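Precorrin-6A reductase (Rhodobacter capsulatus, PDB 4X7G) catalyses the NADPH-dependent reduction of the macrocycle of precorrin-6A, a step on the way to cobalamin, and holds NADP and a reduced precorrin between two Rossmann-type domains. Local coordinates at residues A[2-7]-A[18-23]; A[100-105]-A[204-209]; A[129-134]-A[182-187]. All blocks are in the same frame, centred on the assembly; numbering follows the deposited sequence. Where two conformers were deposited one is given.

Contact 1. Residues A[2-7]-A[18-23]; sequences TRLLVL and KTLADQ
Leu20, on the inner side of helix 11-22, meets Leu4 and Val6 of strand 4-7, and the packing between the segments is wholly apolar. Leu20 CD1 meets Val6 CG2 at 3.6 Å as the two side chains reach toward each other tip to tip, and the same methyl also lies beside Leu4 CD1. Leu20 CD2 lies 3.8 Å from Leu4 CD1, the leucine side chains running at a slant to each other. Because Leu4 and Val6 alternate with Leu5, both turn the same face of the strand to the helix, and one branched leucine can spread over the pair. In Val6, CG1 stands opposite the backbone N (chi1 177°), which leaves CG2 as the methyl that meets the helix. Strand 4-7 and helix 11-22 open a beta-alpha-beta unit completed by strand 27-31, a classic Rossmann element. Leu4 also packs on Leu241 of helix 234-243, Val6 touches Phe29 of strand 27-31, and Phe25, in the loop before that strand, touches both Leu4 and Leu20.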
loop_
_atom_site.group_PDB
_atom_site.type_symbol
_atom_site.label_atom_id
_atom_site.label_comp_id
_atom_site.label_asym_id
_atom_site.label_seq_id
_atom_site.Cartn_x
_atom_site.Cartn_y
_atom_site.Cartn_z
ATOM N N THR A 2 16.080 -18.524 -12.995
ATOM C CA THR A 2 15.433 -17.571 -12.056
ATOM C C THR A 2 15.109 -16.357 -12.798
ATOM O O THR A 2 15.945 -15.746 -13.465
ATOM C CB THR A 2 16.374 -17.276 -10.951
ATOM O OG1 THR A 2 15.697 -16.428 -9.912
ATOM C CG2 THR A 2 17.586 -16.596 -11.374
ATOM N N ARG A 3 13.870 -15.885 -12.668
ATOM C CA ARG A 3 13.471 -14.579 -13.166
ATOM C C ARG A 3 12.300 -14.117 -12.270
ATOM O O ARG A 3 11.216 -14.727 -12.347
ATOM C CB ARG A 3 13.090 -14.544 -14.637
ATOM C CG ARG A 3 12.924 -13.083 -15.131
ATOM C CD ARG A 3 12.855 -12.964 -16.658
ATOM N NE ARG A 3 12.757 -11.601 -17.167
ATOM C CZ ARG A 3 13.721 -10.687 -17.233
ATOM N NH1 ARG A 3 13.270 -9.507 -17.724
ATOM N NH2 ARG A 3 15.036 -10.924 -16.910
ATOM N N LEU A 4 12.531 -13.131 -11.426
ATOM C CA LEU A 4 11.552 -12.723 -10.446
ATOM C C LEU A 4 10.683 -11.656 -10.947
ATOM O O LEU A 4 11.134 -10.753 -11.693
ATOM C CB LEU A 4 12.309 -12.266 -9.232
ATOM C CG LEU A 4 13.404 -13.186 -8.632
ATOM C CD1 LEU A 4 14.054 -12.552 -7.413
ATOM C CD2 LEU A 4 12.860 -14.561 -8.360
ATOM N N LEU A 5 9.431 -11.648 -10.483
ATOM C CA LEU A 5 8.503 -10.507 -10.697
ATOM C C LEU A 5 8.148 -9.975 -9.325
ATOM O O LEU A 5 7.629 -10.712 -8.499
ATOM C CB LEU A 5 7.237 -10.960 -11.448
ATOM C CG LEU A 5 6.170 -9.885 -11.635
ATOM C CD1 LEU A 5 6.642 -8.789 -12.523
ATOM C CD2 LEU A 5 4.934 -10.540 -12.190
ATOM N N VAL A 6 8.393 -8.696 -9.122
ATOM C CA VAL A 6 7.982 -8.011 -7.886
ATOM C C VAL A 6 6.827 -7.112 -8.218
ATOM O O VAL A 6 6.974 -6.167 -8.976
ATOM C CB VAL A 6 9.132 -7.207 -7.292
ATOM C CG1 VAL A 6 8.641 -6.447 -6.063
ATOM C CG2 VAL A 6 10.357 -8.075 -7.002
ATOM N N LEU A 7 5.664 -7.450 -7.664
ATOM C CA LEU A 7 4.524 -6.570 -7.767
ATOM C C LEU A 7 4.697 -5.512 -6.696
ATOM O O LEU A 7 4.777 -5.863 -5.504
ATOM C CB LEU A 7 3.201 -7.342 -7.622
ATOM C CG LEU A 7 3.036 -8.525 -8.599
ATOM C CD1 LEU A 7 1.741 -9.287 -8.210
ATOM C CD2 LEU A 7 3.016 -8.055 -10.013
ATOM N N LYS A 18 15.704 -2.975 -4.022
ATOM C CA LYS A 18 17.080 -2.618 -3.732
ATOM C C LYS A 18 17.871 -3.831 -3.368
ATOM O O LYS A 18 19.026 -3.992 -3.864
ATOM C CB LYS A 18 17.099 -1.585 -2.673
ATOM C CG LYS A 18 18.535 -1.251 -2.355
ATOM C CD LYS A 18 18.829 -0.310 -1.232
ATOM C CE LYS A 18 20.337 -0.281 -0.885
ATOM N NZ LYS A 18 21.234 -0.268 -2.112
ATOM N N THR A 19 17.350 -4.694 -2.522
ATOM C CA THR A 19 18.008 -5.904 -2.122
ATOM C C THR A 19 18.286 -6.823 -3.322
ATOM O O THR A 19 19.334 -7.464 -3.459
ATOM C CB THR A 19 17.124 -6.622 -1.064
ATOM O OG1 THR A 19 17.076 -5.760 0.092
ATOM C CG2 THR A 19 17.653 -7.963 -0.673
ATOM N N LEU A 20 17.276 -7.036 -4.124
ATOM C CA LEU A 20 17.351 -7.903 -5.314
ATOM C C LEU A 20 18.403 -7.382 -6.288
ATOM O O LEU A 20 19.201 -8.143 -6.842
ATOM C CB LEU A 20 16.032 -8.109 -5.978
ATOM C CG LEU A 20 14.995 -8.813 -5.156
ATOM C CD1 LEU A 20 13.679 -8.831 -5.908
ATOM C CD2 LEU A 20 15.432 -10.188 -4.747
ATOM N N ALA A 21 18.418 -6.085 -6.530
ATOM C CA ALA A 21 19.451 -5.524 -7.372
ATOM C C ALA A 21 20.759 -5.718 -6.714
ATOM O O ALA A 21 21.771 -6.169 -7.398
ATOM C CB ALA A 21 19.199 -4.041 -7.628
ATOM N N ASP A 22 20.940 -5.419 -5.466
ATOM C CA ASP A 22 22.229 -5.524 -4.851
ATOM C C ASP A 22 22.736 -6.926 -4.858
ATOM O O ASP A 22 23.955 -7.172 -5.021
ATOM C CB ASP A 22 22.247 -5.023 -3.442
ATOM C CG ASP A 22 22.178 -3.500 -3.357
ATOM O OD1 ASP A 22 22.230 -2.848 -4.412
ATOM O OD2 ASP A 22 21.891 -3.147 -2.210
ATOM N N GLN A 23 21.868 -7.898 -4.747
ATOM C CA GLN A 23 22.316 -9.284 -4.739
ATOM C C GLN A 23 22.381 -9.894 -6.109
ATOM O O GLN A 23 22.751 -11.085 -6.234
ATOM C CB GLN A 23 21.408 -10.127 -3.825
ATOM C CG GLN A 23 21.511 -9.706 -2.352
ATOM C CD GLN A 23 20.722 -10.602 -1.425
ATOM O OE1 GLN A 23 20.426 -11.751 -1.734
ATOM N NE2 GLN A 23 20.451 -10.101 -0.241
#

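Contact 2. Residues A[100-105]-A[204-209]; sequences APWTAQ and EAKLIA. With 3Y8 (3-[(1R,2S,3S,7S,11S,16S,17R,18R,19R)-2,7,12,18-tetrakis(2-hydroxy-2-oxoethyl)-3,13-bis(3-hydroxy-3-oxopropyl)-1,2,5,7,11,17-hexamethyl-17-(3-oxidanyl-3-oxidanylidene-prop-1-enyl)-3,6,8,10,15,16,18,19,21,24-decahydrocorrin-8-yl]propanoic acid), chain C.
Lys206 NZ is gripped by two oxygens: it donates a 2.9 Å bond to O33, a carboxylate oxygen of the bound precorrin 3Y8, and it also hydrogen-bonds the backbone O of Ala203. The lysine chain stays extended until a bend at chi4 (-70°), which folds the ammonium back toward Ala203; Lys206 NZ lies 4.4 Å from Trp102 CH2. The indole fills the space between the loop 100-105 and helix 205-213. Over one of its faces sits Leu207 CD1, 3.8 Å from the centroid of the six-membered ring, a CH-pi contact displaced toward the rim. The Glu204 carboxylate is turned 79° from the ring plane. Its OE2 stands off that plane on the side of Leu207 CD1, which bends the 3.0 Å bond from Trp102 NE1 to 122° and leaves it weak. A second weak bond from NE1 goes to the Gly200 oxygen. Were Trp102 replaced by an alanine, Leu207 CD1 would probably lose its aromatic face, Glu204 OE2 its N-H partner, and a gap would open between loop and helix. Tryptophan suits this buried place because its broad face takes a methyl while its N-H meets oxygens. The lysine's positive charge probably complements an acidic arm of the product.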
loop_
_atom_site.group_PDB
_atom_site.type_symbol
_atom_site.label_atom_id
_atom_site.label_comp_id
_atom_site.label_asym_id
_atom_site.label_seq_id
_atom_site.Cartn_x
_atom_site.Cartn_y
_atom_site.Cartn_z
ATOM N N ALA A 100 2.814 -7.602 9.364
ATOM C CA ALA A 100 1.666 -7.749 10.234
ATOM C C ALA A 100 0.893 -6.428 10.270
ATOM O O ALA A 100 1.481 -5.338 10.122
ATOM C CB ALA A 100 2.138 -8.053 11.609
ATOM N N PRO A 101 -0.397 -6.486 10.480
ATOM C CA PRO A 101 -1.129 -5.238 10.725
ATOM C C PRO A 101 -0.486 -4.483 11.866
ATOM O O PRO A 101 0.002 -5.077 12.827
ATOM C CB PRO A 101 -2.526 -5.762 11.076
ATOM C CG PRO A 101 -2.657 -7.146 10.468
ATOM C CD PRO A 101 -1.238 -7.717 10.623
ATOM N N TRP A 102 -0.626 -3.165 11.823
ATOM C CA TRP A 102 -0.244 -2.374 12.963
ATOM C C TRP A 102 -1.152 -2.693 14.166
ATOM O O TRP A 102 -2.318 -2.956 13.961
ATOM C CB TRP A 102 -0.350 -0.877 12.662
ATOM C CG TRP A 102 0.554 -0.340 11.629
ATOM C CD1 TRP A 102 1.960 -0.470 11.561
ATOM C CD2 TRP A 102 0.197 0.496 10.509
ATOM N NE1 TRP A 102 2.404 0.158 10.488
ATOM C CE2 TRP A 102 1.391 0.819 9.829
ATOM C CE3 TRP A 102 -1.013 1.023 9.995
ATOM C CZ2 TRP A 102 1.382 1.607 8.702
ATOM C CZ3 TRP A 102 -0.966 1.831 8.952
ATOM C CH2 TRP A 102 0.217 2.121 8.291
ATOM N N THR A 103 -0.588 -2.667 15.370
ATOM C CA THR A 103 -1.331 -2.945 16.592
ATOM C C THR A 103 -1.085 -1.801 17.569
ATOM O O THR A 103 -0.059 -1.160 17.590
ATOM C CB THR A 103 -0.975 -4.340 17.205
ATOM O OG1 THR A 103 0.406 -4.379 17.390
ATOM C CG2 THR A 103 -1.415 -5.429 16.299
ATOM N N ALA A 104 -2.083 -1.612 18.370
ATOM C CA ALA A 104 -2.104 -0.475 19.270
ATOM C C ALA A 104 -1.124 -0.596 20.395
ATOM O O ALA A 104 -0.933 -1.689 20.894
ATOM C CB ALA A 104 -3.505 -0.279 19.839
ATOM N N GLN A 105 -0.490 0.503 20.744
ATOM C CA GLN A 105 0.334 0.543 21.942
ATOM C C GLN A 105 -0.089 1.670 22.798
ATOM O O GLN A 105 -1.018 2.411 22.543
ATOM C CB GLN A 105 1.801 0.615 21.630
ATOM C CG GLN A 105 2.201 1.694 20.724
ATOM C CD GLN A 105 3.575 1.387 20.180
ATOM O OE1 GLN A 105 3.736 0.479 19.342
ATOM N NE2 GLN A 105 4.587 2.048 20.728
ATOM N N GLU A 204 3.468 4.555 8.472
ATOM C CA GLU A 204 3.212 4.453 9.919
ATOM C C GLU A 204 3.300 5.773 10.593
ATOM O O GLU A 204 2.702 5.989 11.688
ATOM C CB GLU A 204 4.206 3.466 10.527
ATOM C CG GLU A 204 4.067 3.059 11.927
ATOM C CD GLU A 204 5.169 1.969 12.161
ATOM O OE1 GLU A 204 6.193 2.344 12.706
ATOM O OE2 GLU A 204 5.103 0.859 11.608
ATOM N N ALA A 205 3.999 6.717 9.974
ATOM C CA ALA A 205 4.240 8.021 10.616
ATOM C C ALA A 205 2.994 8.702 11.154
ATOM O O ALA A 205 3.011 9.274 12.209
ATOM C CB ALA A 205 4.959 8.952 9.667
ATOM N N LYS A 206 1.875 8.619 10.375
ATOM C CA LYS A 206 0.696 9.326 10.777
ATOM C C LYS A 206 0.153 8.816 12.120
ATOM O O LYS A 206 -0.440 9.564 12.848
ATOM C CB LYS A 206 -0.434 9.291 9.712
ATOM C CG LYS A 206 -0.845 7.904 9.373
ATOM C CD LYS A 206 -1.955 7.847 8.351
ATOM C CE LYS A 206 -2.176 6.510 7.759
ATOM N NZ LYS A 206 -1.059 6.086 6.862
ATOM N N LEU A 207 0.360 7.548 12.379
ATOM C CA LEU A 207 -0.134 6.957 13.651
ATOM C C LEU A 207 0.678 7.462 14.836
ATOM O O LEU A 207 0.158 7.761 15.898
ATOM C CB LEU A 207 -0.054 5.448 13.641
ATOM C CG LEU A 207 -0.768 4.785 12.513
ATOM C CD1 LEU A 207 -0.470 3.275 12.532
ATOM C CD2 LEU A 207 -2.266 5.063 12.556
ATOM N N ILE A 208 2.006 7.580 14.636
ATOM C CA ILE A 208 2.871 8.093 15.715
ATOM C C ILE A 208 2.631 9.544 15.954
ATOM O O ILE A 208 2.569 10.038 17.096
ATOM C CB ILE A 208 4.338 7.738 15.360
ATOM C CG1 ILE A 208 4.543 6.251 15.152
ATOM C CG2 ILE A 208 5.278 8.293 16.436
ATOM C CD1 ILE A 208 5.787 5.767 14.407
ATOM N N ALA A 209 2.480 10.308 14.834
ATOM C CA ALA A 209 2.112 11.680 14.926
ATOM C C ALA A 209 0.809 11.900 15.669
ATOM O O ALA A 209 0.668 12.765 16.534
ATOM C CB ALA A 209 2.098 12.306 13.532
HETATM C C48 3Y8 C . 1.729 4.120 -7.563
HETATM C C47 3Y8 C . 4.567 5.094 -6.444
HETATM C C43 3Y8 C . 8.466 3.963 -1.772
HETATM C C42 3Y8 C . 7.096 4.745 -1.596
HETATM C C41 3Y8 C . 6.089 3.638 -1.350
HETATM C C38 3Y8 C . 3.336 2.197 1.034
HETATM C C37 3Y8 C . 4.195 3.358 1.354
HETATM C C36 3Y8 C . 5.016 5.689 0.930
HETATM C C35 3Y8 C . 2.155 5.472 2.186
HETATM C C32 3Y8 C . -0.910 8.665 4.168
HETATM C C31 3Y8 C . -1.273 7.295 3.454
HETATM C C2 3Y8 C . -1.935 5.391 0.635
HETATM C C1 3Y8 C . -1.363 5.579 -0.814
HETATM C C4 3Y8 C . 0.459 5.441 0.595
HETATM C C5 3Y8 C . 1.760 5.299 0.897
HETATM C C7 3Y8 C . 4.151 4.546 0.309
HETATM C C8 3Y8 C . 4.709 4.204 -1.031
HETATM C C6 3Y8 C . 2.827 4.948 -0.008
HETATM C C3 3Y8 C . -0.723 5.773 1.506
HETATM C C11 3Y8 C . 3.133 5.407 -4.278
HETATM C C12 3Y8 C . 3.235 5.062 -5.679
HETATM C C13 3Y8 C . 2.063 4.710 -6.190
HETATM C C14 3Y8 C . 1.069 4.871 -5.145
HETATM C C15 3Y8 C . -0.276 4.616 -5.306
HETATM C C16 3Y8 C . -1.189 4.791 -4.173
HETATM C C17 3Y8 C . -2.688 4.853 -4.291
HETATM C C18 3Y8 C . -3.103 5.109 -2.808
HETATM C C19 3Y8 C . -1.864 4.647 -1.923
HETATM C C20 3Y8 C . -1.430 7.047 -1.249
HETATM C C21 3Y8 C . 4.889 6.551 -6.987
HETATM C C24 3Y8 C . 3.677 6.804 -3.965
HETATM C C25 3Y8 C . -3.152 6.284 0.938
HETATM C C26 3Y8 C . -2.221 3.909 0.913
HETATM O O59 3Y8 C . -2.710 9.860 -4.781
HETATM C C57 3Y8 C . -2.661 8.722 -5.419
HETATM O O58 3Y8 C . -2.835 8.532 -6.652
HETATM C C56 3Y8 C . -2.545 7.516 -4.528
HETATM C C55 3Y8 C . -3.062 6.168 -5.126
HETATM C C54 3Y8 C . -3.283 3.594 -4.877
HETATM C C60 3Y8 C . -4.350 4.394 -2.290
HETATM C C61 3Y8 C . -5.636 4.827 -2.824
HETATM O O62 3Y8 C . -6.624 4.033 -2.591
HETATM O O63 3Y8 C . -5.771 5.925 -3.432
HETATM N N24 3Y8 C . -0.774 4.587 -2.910
HETATM N N23 3Y8 C . 1.719 5.304 -4.029
HETATM C C49 3Y8 C . 1.674 2.589 -7.463
HETATM C C50 3Y8 C . 1.440 1.843 -8.734
HETATM O O51 3Y8 C . 1.211 2.457 -9.802
HETATM O O52 3Y8 C . 1.605 0.572 -8.630
HETATM O O23 3Y8 C . 6.058 6.943 -6.789
HETATM O O22 3Y8 C . 3.998 7.158 -7.529
HETATM C C10 3Y8 C . 3.847 4.294 -3.444
HETATM C C9 3Y8 C . 3.795 4.506 -1.970
HETATM N N22 3Y8 C . 2.648 5.011 -1.344
HETATM O O44 3Y8 C . 9.029 3.657 -0.711
HETATM O O45 3Y8 C . 8.896 3.926 -2.849
HETATM O O39 3Y8 C . 3.811 1.080 1.412
HETATM O O40 3Y8 C . 2.204 2.376 0.590
HETATM N N21 3Y8 C . 0.063 5.344 -0.628
HETATM C C27 3Y8 C . -2.627 3.626 2.388
HETATM O O28 3Y8 C . -3.830 3.752 2.652
HETATM O O29 3Y8 C . -1.776 3.306 3.212
HETATM C C30 3Y8 C . -0.555 7.189 2.144
HETATM O O34 3Y8 C . -1.290 9.705 3.512
HETATM O O33 3Y8 C . -0.475 8.433 5.296
#

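Contact 3. Residues A[129-134]-A[182-187]; sequences RVFLAI and TELLRS. With 3Y8 (3-[(1R,2S,3S,7S,11S,16S,17R,18R,19R)-2,7,12,18-tetrakis(2-hydroxy-2-oxoethyl)-3,13-bis(3-hydroxy-3-oxopropyl)-1,2,5,7,11,17-hexamethyl-17-(3-oxidanyl-3-oxidanylidene-prop-1-enyl)-3,6,8,10,15,16,18,19,21,24-decahydrocorrin-8-yl]propanoic acid), chain C.
Strand 129-132 belongs to the second parallel sheet, and helix 178-187 packs against it through Phe131. The closest approach is between Phe131 CD2 and Leu185 CD2, 3.7 Å apart, the two side chains crossing at about a right angle. Further round the ring, Phe131 CZ lies 4.3 Å from CD2 of Leu184. Phe131 CG stands opposite its backbone N (chi1 180°), a torsion that swings the ring across the front of the helix toward a 3Y8 carboxylate, where Leu185 meets its base and Leu184 its far end. Phenylalanine suits this buried place because one ring can span both leucines. In this Rossmann-type half of the enzyme, the chain after Phe131 runs to the bound precorrin, as in other such domains, where ligands bind at the C-terminal edge of the parallel sheet. Here the chain bends through two consecutive inverse gamma turns, centred on Leu132 and Ala133. The backbone turn sets Ala133 CB over one face of the Phe131 ring, 3.5 Å above its plane, and brings the main chain close to the ligand: Ile134 C is 3.3 Å from C25 of 3Y8, and Ala133 O is 3.5 Å from C31. Leu185 also packs on Leu213 of helix 205-213.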
loop_
_atom_site.group_PDB
_atom_site.type_symbol
_atom_site.label_atom_id
_atom_site.label_comp_id
_atom_site.label_asym_id
_atom_site.label_seq_id
_atom_site.Cartn_x
_atom_site.Cartn_y
_atom_site.Cartn_z
ATOM N N ARG A 129 -12.438 17.993 11.880
ATOM C CA ARG A 129 -11.315 18.314 10.980
ATOM C C ARG A 129 -10.564 17.001 10.754
ATOM O O ARG A 129 -9.808 16.581 11.608
ATOM C CB ARG A 129 -10.449 19.384 11.588
ATOM C CG ARG A 129 -11.245 20.730 11.739
ATOM C CD ARG A 129 -10.360 21.853 12.248
ATOM N NE ARG A 129 -9.316 22.239 11.336
ATOM C CZ ARG A 129 -9.436 23.052 10.323
ATOM N NH1 ARG A 129 -10.614 23.533 10.009
ATOM N NH2 ARG A 129 -8.402 23.324 9.535
ATOM N N VAL A 130 -10.897 16.374 9.654
ATOM C CA VAL A 130 -10.525 14.954 9.469
ATOM C C VAL A 130 -9.452 14.773 8.436
ATOM O O VAL A 130 -9.625 15.234 7.312
ATOM C CB VAL A 130 -11.781 14.199 9.013
ATOM C CG1 VAL A 130 -11.455 12.701 8.793
ATOM C CG2 VAL A 130 -12.984 14.374 9.967
ATOM N N PHE A 131 -8.348 14.135 8.838
ATOM C CA PHE A 131 -7.317 13.784 7.892
ATOM C C PHE A 131 -7.691 12.496 7.207
ATOM O O PHE A 131 -7.691 11.403 7.897
ATOM C CB PHE A 131 -5.970 13.708 8.531
ATOM C CG PHE A 131 -4.834 13.339 7.593
ATOM C CD1 PHE A 131 -4.862 13.614 6.240
ATOM C CD2 PHE A 131 -3.716 12.736 8.126
ATOM C CE1 PHE A 131 -3.782 13.324 5.436
ATOM C CE2 PHE A 131 -2.605 12.445 7.313
ATOM C CZ PHE A 131 -2.655 12.759 5.960
ATOM N N LEU A 132 -8.129 12.508 5.944
ATOM C CA LEU A 132 -8.432 11.312 5.178
ATOM C C LEU A 132 -7.203 10.806 4.595
ATOM O O LEU A 132 -6.905 11.047 3.414
ATOM C CB LEU A 132 -9.443 11.587 4.102
ATOM C CG LEU A 132 -10.763 12.025 4.478
ATOM C CD1 LEU A 132 -11.659 12.145 3.211
ATOM C CD2 LEU A 132 -11.390 11.073 5.431
ATOM N N ALA A 133 -6.423 10.058 5.356
ATOM C CA ALA A 133 -5.138 9.597 4.947
ATOM C C ALA A 133 -5.214 8.322 4.224
ATOM O O ALA A 133 -4.577 7.324 4.551
ATOM C CB ALA A 133 -4.256 9.491 6.190
ATOM N N ILE A 134 -6.032 8.309 3.160
ATOM C CA ILE A 134 -6.470 7.157 2.420
ATOM C C ILE A 134 -6.243 7.340 0.955
ATOM O O ILE A 134 -6.655 6.442 0.169
ATOM C CB ILE A 134 -7.880 6.759 2.721
ATOM C CG1 ILE A 134 -8.821 7.890 2.292
ATOM C CG2 ILE A 134 -8.016 6.330 4.194
ATOM C CD1 ILE A 134 -10.247 7.430 2.186
ATOM N N THR A 182 3.614 15.109 12.018
ATOM C CA THR A 182 3.289 15.907 13.174
ATOM C C THR A 182 3.036 17.337 12.752
ATOM O O THR A 182 2.034 17.965 13.155
ATOM C CB THR A 182 4.363 15.805 14.275
ATOM O OG1 THR A 182 4.478 14.467 14.679
ATOM C CG2 THR A 182 4.016 16.654 15.473
ATOM N N GLU A 183 3.899 17.926 11.951
ATOM C CA GLU A 183 3.715 19.299 11.544
ATOM C C GLU A 183 2.458 19.467 10.732
ATOM O O GLU A 183 1.752 20.462 10.893
ATOM C CB GLU A 183 4.975 19.755 10.753
ATOM C CG GLU A 183 4.818 21.082 10.065
ATOM C CD GLU A 183 4.637 22.263 10.952
ATOM O OE1 GLU A 183 4.945 22.165 12.098
ATOM O OE2 GLU A 183 4.105 23.321 10.540
ATOM N N LEU A 184 2.137 18.542 9.851
ATOM C CA LEU A 184 0.907 18.614 9.082
ATOM C C LEU A 184 -0.328 18.563 9.964
ATOM O O LEU A 184 -1.222 19.376 9.810
ATOM C CB LEU A 184 0.932 17.505 8.079
ATOM C CG LEU A 184 -0.304 17.461 7.158
ATOM C CD1 LEU A 184 -0.416 18.784 6.411
ATOM C CD2 LEU A 184 -0.250 16.267 6.262
ATOM N N LEU A 185 -0.380 17.605 10.842
ATOM C CA LEU A 185 -1.584 17.472 11.680
ATOM C C LEU A 185 -1.750 18.677 12.575
ATOM O O LEU A 185 -2.874 19.119 12.853
ATOM C CB LEU A 185 -1.499 16.216 12.523
ATOM C CG LEU A 185 -1.521 14.905 11.813
ATOM C CD1 LEU A 185 -1.357 13.708 12.750
ATOM C CD2 LEU A 185 -2.808 14.689 11.102
ATOM N N ARG A 186 -0.613 19.218 13.105
ATOM C CA ARG A 186 -0.702 20.533 13.815
ATOM C C ARG A 186 -1.186 21.696 12.954
ATOM O O ARG A 186 -2.122 22.438 13.314
ATOM C CB ARG A 186 0.685 20.846 14.361
ATOM C CG ARG A 186 1.129 19.951 15.502
ATOM C CD ARG A 186 2.076 20.692 16.477
ATOM N NE ARG A 186 3.137 21.317 15.739
ATOM C CZ ARG A 186 3.198 22.586 15.353
ATOM N NH1 ARG A 186 2.387 23.564 15.804
ATOM N NH2 ARG A 186 4.213 22.901 14.580
ATOM N N SER A 187 -0.561 21.906 11.870
ATOM C CA SER A 187 -0.859 23.070 11.035
ATOM C C SER A 187 -2.304 23.085 10.539
ATOM O O SER A 187 -2.989 24.141 10.517
ATOM C CB SER A 187 0.163 23.151 9.933
ATOM O OG SER A 187 -0.039 22.271 8.872
HETATM C C48 3Y8 C . 1.729 4.120 -7.563
HETATM C C47 3Y8 C . 4.567 5.094 -6.444
HETATM C C43 3Y8 C . 8.466 3.963 -1.772
HETATM C C42 3Y8 C . 7.096 4.745 -1.596
HETATM C C41 3Y8 C . 6.089 3.638 -1.350
HETATM C C38 3Y8 C . 3.336 2.197 1.034
HETATM C C37 3Y8 C . 4.195 3.358 1.354
HETATM C C36 3Y8 C . 5.016 5.689 0.930
HETATM C C35 3Y8 C . 2.155 5.472 2.186
HETATM C C32 3Y8 C . -0.910 8.665 4.168
HETATM C C31 3Y8 C . -1.273 7.295 3.454
HETATM C C2 3Y8 C . -1.935 5.391 0.635
HETATM C C1 3Y8 C . -1.363 5.579 -0.814
HETATM C C4 3Y8 C . 0.459 5.441 0.595
HETATM C C5 3Y8 C . 1.760 5.299 0.897
HETATM C C7 3Y8 C . 4.151 4.546 0.309
HETATM C C8 3Y8 C . 4.709 4.204 -1.031
HETATM C C6 3Y8 C . 2.827 4.948 -0.008
HETATM C C3 3Y8 C . -0.723 5.773 1.506
HETATM C C11 3Y8 C . 3.133 5.407 -4.278
HETATM C C12 3Y8 C . 3.235 5.062 -5.679
HETATM C C13 3Y8 C . 2.063 4.710 -6.190
HETATM C C14 3Y8 C . 1.069 4.871 -5.145
HETATM C C15 3Y8 C . -0.276 4.616 -5.306
HETATM C C16 3Y8 C . -1.189 4.791 -4.173
HETATM C C17 3Y8 C . -2.688 4.853 -4.291
HETATM C C18 3Y8 C . -3.103 5.109 -2.808
HETATM C C19 3Y8 C . -1.864 4.647 -1.923
HETATM C C20 3Y8 C . -1.430 7.047 -1.249
HETATM C C21 3Y8 C . 4.889 6.551 -6.987
HETATM C C24 3Y8 C . 3.677 6.804 -3.965
HETATM C C25 3Y8 C . -3.152 6.284 0.938
HETATM C C26 3Y8 C . -2.221 3.909 0.913
HETATM O O59 3Y8 C . -2.710 9.860 -4.781
HETATM C C57 3Y8 C . -2.661 8.722 -5.419
HETATM O O58 3Y8 C . -2.835 8.532 -6.652
HETATM C C56 3Y8 C . -2.545 7.516 -4.528
HETATM C C55 3Y8 C . -3.062 6.168 -5.126
HETATM C C54 3Y8 C . -3.283 3.594 -4.877
HETATM C C60 3Y8 C . -4.350 4.394 -2.290
HETATM C C61 3Y8 C . -5.636 4.827 -2.824
HETATM O O62 3Y8 C . -6.624 4.033 -2.591
HETATM O O63 3Y8 C . -5.771 5.925 -3.432
HETATM N N24 3Y8 C . -0.774 4.587 -2.910
HETATM N N23 3Y8 C . 1.719 5.304 -4.029
HETATM C C49 3Y8 C . 1.674 2.589 -7.463
HETATM C C50 3Y8 C . 1.440 1.843 -8.734
HETATM O O51 3Y8 C . 1.211 2.457 -9.802
HETATM O O52 3Y8 C . 1.605 0.572 -8.630
HETATM O O23 3Y8 C . 6.058 6.943 -6.789
HETATM O O22 3Y8 C . 3.998 7.158 -7.529
HETATM C C10 3Y8 C . 3.847 4.294 -3.444
HETATM C C9 3Y8 C . 3.795 4.506 -1.970
HETATM N N22 3Y8 C . 2.648 5.011 -1.344
HETATM O O44 3Y8 C . 9.029 3.657 -0.711
HETATM O O45 3Y8 C . 8.896 3.926 -2.849
HETATM O O39 3Y8 C . 3.811 1.080 1.412
HETATM O O40 3Y8 C . 2.204 2.376 0.590
HETATM N N21 3Y8 C . 0.063 5.344 -0.628
HETATM C C27 3Y8 C . -2.627 3.626 2.388
HETATM O O28 3Y8 C . -3.830 3.752 2.652
HETATM O O29 3Y8 C . -1.776 3.306 3.212
HETATM C C30 3Y8 C . -0.555 7.189 2.144
HETATM O O34 3Y8 C . -1.290 9.705 3.512
HETATM O O33 3Y8 C . -0.475 8.433 5.296
#

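In the fold
All three contacts are buried, but they divide between the two parallel sheets. Contact 1 joins the first sheet to its covering helix and contact 3 does so for the second; their centres lie about 35 Å apart, on opposite sides of the chain's centre. Both are apolar strand-on-helix packing, the former with aliphatic groups alone, the latter around a phenyl ring. Contact 2 instead joins a loop to a helix and mixes aromatic packing with polar bonds. Contacts 2 and 3 touch each other: Ala209 CB lies 3.4 Å from Thr182 OG1, and Lys206 CD rests 3.6 Å from Ala133 CB. Both border 3Y8, contact 2 with a charged side chain and contact 3 mainly with backbone, whereas contact 1 stands back from it.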